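Long-range contact in probable glutathione reductase (Sinorhizobium meliloti, PDB 4DNA), which probably catalyses the NADPH-dependent reduction of glutathione disulfide to glutathione, as an FAD-containing homodimer: residues A[195-200]-A[227-232]. Numbering follows the deposited sequence.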
loop_
_atom_site.group_PDB
_atom_site.type_symbol
_atom_site.label_atom_id
_atom_site.label_comp_id
_atom_site.label_asym_id
_atom_site.label_seq_id
_atom_site.Cartn_x
_atom_site.Cartn_y
_atom_site.Cartn_z
ATOM N N LYS A 195 25.635 -1.056 -14.905
ATOM C CA LYS A 195 25.924 -2.490 -14.872
ATOM C C LYS A 195 26.263 -2.860 -13.428
ATOM O O LYS A 195 27.318 -2.483 -12.922
ATOM C CB LYS A 195 27.083 -2.812 -15.819
ATOM C CG LYS A 195 27.691 -4.199 -15.665
ATOM C CD LYS A 195 26.985 -5.237 -16.526
ATOM C CE LYS A 195 27.692 -6.590 -16.466
ATOM N NZ LYS A 195 27.299 -7.365 -15.254
ATOM N N THR A 196 25.352 -3.568 -12.761
ATOM C CA THR A 196 25.446 -3.787 -11.304
ATOM C C THR A 196 25.864 -5.205 -10.906
ATOM O O THR A 196 25.287 -6.171 -11.382
ATOM C CB THR A 196 24.113 -3.436 -10.600
ATOM O OG1 THR A 196 23.870 -2.030 -10.701
ATOM C CG2 THR A 196 24.147 -3.813 -9.124
ATOM N N THR A 197 26.855 -5.326 -10.025
ATOM C CA THR A 197 27.223 -6.631 -9.450
ATOM C C THR A 197 27.240 -6.570 -7.924
ATOM O O THR A 197 27.776 -5.629 -7.339
ATOM C CB THR A 197 28.602 -7.119 -9.943
ATOM O OG1 THR A 197 28.737 -6.857 -11.344
ATOM C CG2 THR A 197 28.780 -8.599 -9.686
ATOM N N LEU A 198 26.655 -7.576 -7.287
ATOM C CA LEU A 198 26.599 -7.648 -5.820
ATOM C C LEU A 198 27.341 -8.880 -5.302
ATOM O O LEU A 198 27.135 -9.994 -5.807
ATOM C CB LEU A 198 25.137 -7.656 -5.350
ATOM C CG LEU A 198 24.767 -7.821 -3.877
ATOM C CD1 LEU A 198 25.002 -6.561 -3.054
ATOM C CD2 LEU A 198 23.304 -8.190 -3.821
ATOM N N ILE A 199 28.211 -8.679 -4.310
ATOM C CA ILE A 199 28.975 -9.789 -3.732
ATOM C C ILE A 199 28.880 -9.835 -2.204
ATOM O O ILE A 199 28.865 -8.804 -1.522
ATOM C CB ILE A 199 30.435 -9.806 -4.228
ATOM C CG1 ILE A 199 31.138 -11.108 -3.817
ATOM C CG2 ILE A 199 31.182 -8.560 -3.772
ATOM C CD1 ILE A 199 32.597 -11.208 -4.232
ATOM N N TYR A 200 28.804 -11.053 -1.679
ATOM C CA TYR A 200 28.487 -11.272 -0.278
ATOM C C TYR A 200 29.149 -12.528 0.226
ATOM O O TYR A 200 29.177 -13.530 -0.461
ATOM C CB TYR A 200 26.974 -11.406 -0.112
ATOM C CG TYR A 200 26.482 -11.482 1.326
ATOM C CD1 TYR A 200 27.101 -10.739 2.367
ATOM C CD2 TYR A 200 25.373 -12.267 1.647
ATOM C CE1 TYR A 200 26.632 -10.804 3.680
ATOM C CE2 TYR A 200 24.896 -12.332 2.954
ATOM C CZ TYR A 200 25.518 -11.605 3.967
ATOM O OH TYR A 200 24.996 -11.691 5.249
ATOM N N ARG A 227 24.095 -9.399 -11.364
ATOM C CA ARG A 227 24.953 -10.515 -11.056
ATOM C C ARG A 227 25.096 -10.570 -9.544
ATOM O O ARG A 227 25.508 -9.587 -8.918
ATOM C CB ARG A 227 26.312 -10.347 -11.730
ATOM C CG ARG A 227 27.018 -11.660 -12.000
ATOM C CD ARG A 227 28.518 -11.461 -12.118
ATOM N NE ARG A 227 29.222 -12.739 -12.243
ATOM C CZ ARG A 227 30.532 -12.872 -12.470
ATOM N NH1 ARG A 227 31.313 -11.799 -12.604
ATOM N NH2 ARG A 227 31.069 -14.090 -12.562
ATOM N N ILE A 228 24.714 -11.694 -8.947
ATOM C CA ILE A 228 24.925 -11.880 -7.518
ATOM C C ILE A 228 25.936 -12.985 -7.320
ATOM O O ILE A 228 25.866 -14.016 -7.968
ATOM C CB ILE A 228 23.631 -12.201 -6.739
ATOM C CG1 ILE A 228 22.512 -11.227 -7.119
ATOM C CG2 ILE A 228 23.879 -12.174 -5.230
ATOM C CD1 ILE A 228 21.172 -11.608 -6.524
ATOM N N LEU A 229 26.883 -12.731 -6.430
ATOM C CA LEU A 229 27.936 -13.661 -6.118
ATOM C C LEU A 229 27.934 -13.954 -4.621
ATOM O O LEU A 229 28.315 -13.115 -3.798
ATOM C CB LEU A 229 29.282 -13.105 -6.586
ATOM C CG LEU A 229 29.342 -12.850 -8.098
ATOM C CD1 LEU A 229 30.640 -12.184 -8.527
ATOM C CD2 LEU A 229 29.108 -14.137 -8.880
ATOM N N CYS A 230 27.483 -15.153 -4.280
ATOM C CA CYS A 230 27.393 -15.585 -2.898
ATOM C C CYS A 230 28.661 -16.311 -2.418
ATOM O O CYS A 230 29.494 -16.726 -3.226
ATOM C CB CYS A 230 26.133 -16.441 -2.710
ATOM S SG CYS A 230 24.673 -15.454 -2.296
ATOM N N GLU A 231 28.793 -16.431 -1.096
ATOM C CA GLU A 231 29.859 -17.198 -0.448
ATOM C C GLU A 231 31.228 -16.766 -0.932
ATOM O O GLU A 231 32.067 -17.604 -1.263
ATOM C CB GLU A 231 29.701 -18.707 -0.703
ATOM C CG GLU A 231 28.309 -19.290 -0.479
ATOM C CD GLU A 231 28.341 -20.781 -0.211
ATOM O OE1 GLU A 231 29.446 -21.345 -0.105
ATOM O OE2 GLU A 231 27.263 -21.392 -0.088
ATOM N N ASP A 232 31.452 -15.459 -0.976
ATOM C CA ASP A 232 32.683 -14.918 -1.540
ATOM C C ASP A 232 33.013 -13.553 -0.965
ATOM O O ASP A 232 32.148 -12.875 -0.426
ATOM C CB ASP A 232 32.565 -14.835 -3.060
ATOM C CG ASP A 232 33.908 -14.811 -3.756
ATOM O OD1 ASP A 232 34.963 -14.956 -3.092
ATOM O OD2 ASP A 232 33.899 -14.642 -4.990
#
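Leu198 makes the two shortest backbone bonds between strands 195-199 and 227-229, one through its N and one through its O. Leu198 N donates to Arg227 O at 2.8 Å, almost straight at 176°. Leu198 O accepts from Leu229 N, also at 2.8 Å. Tyr200 N then reaches Leu229 O at 3.0 Å. The strands run parallel and are joined through helix 211-223, as in the beta-alpha-beta crossover of a Rossmann-type domain. Here this is the domain predicted to bind the pyridine nucleotide. Strand 195-199 lies between strand 172-176 and strand 227-229, which is outermost in the parallel sheet. Past the strand ends, Asp232 N donates to Tyr200 O at 3.0 Å, tilted from the carbonyl plane. This bond holds the turn at 230-232 against Tyr200, whose side chain lies close to Gly178 of the predicted nucleotide site.

On the face of Leu198 and Ile228, packing between the two is loose, but both side chains rest on Met221 of helix 211-223. The other face carries Thr197, Ile199, Arg227 and Leu229. CG1 of Ile199, anti to its own N (chi1 -170°), lies against Leu229 CB at 3.9 Å. The extended chain carries Ile199 CD1 on to the side of Asp232, 3.7 Å from Asp232 OD2. That carboxylate oxygen is bonded to ND1 of His252, so CD1 packs beside an already paired group. Shortening Ile199 to an alanine is likely to open a gap between Leu229 and Asp232, where CG1 and CD1 had packed. Thr197 and Arg227 lie side by side, with Thr197 CG2 touching Arg227 CB at 3.7 Å. From there the Arg227 chain leads outward from the sheet, and Leu229 CD1 sits over the centre of the Arg227 guanidinium, 3.9 Å above its plane.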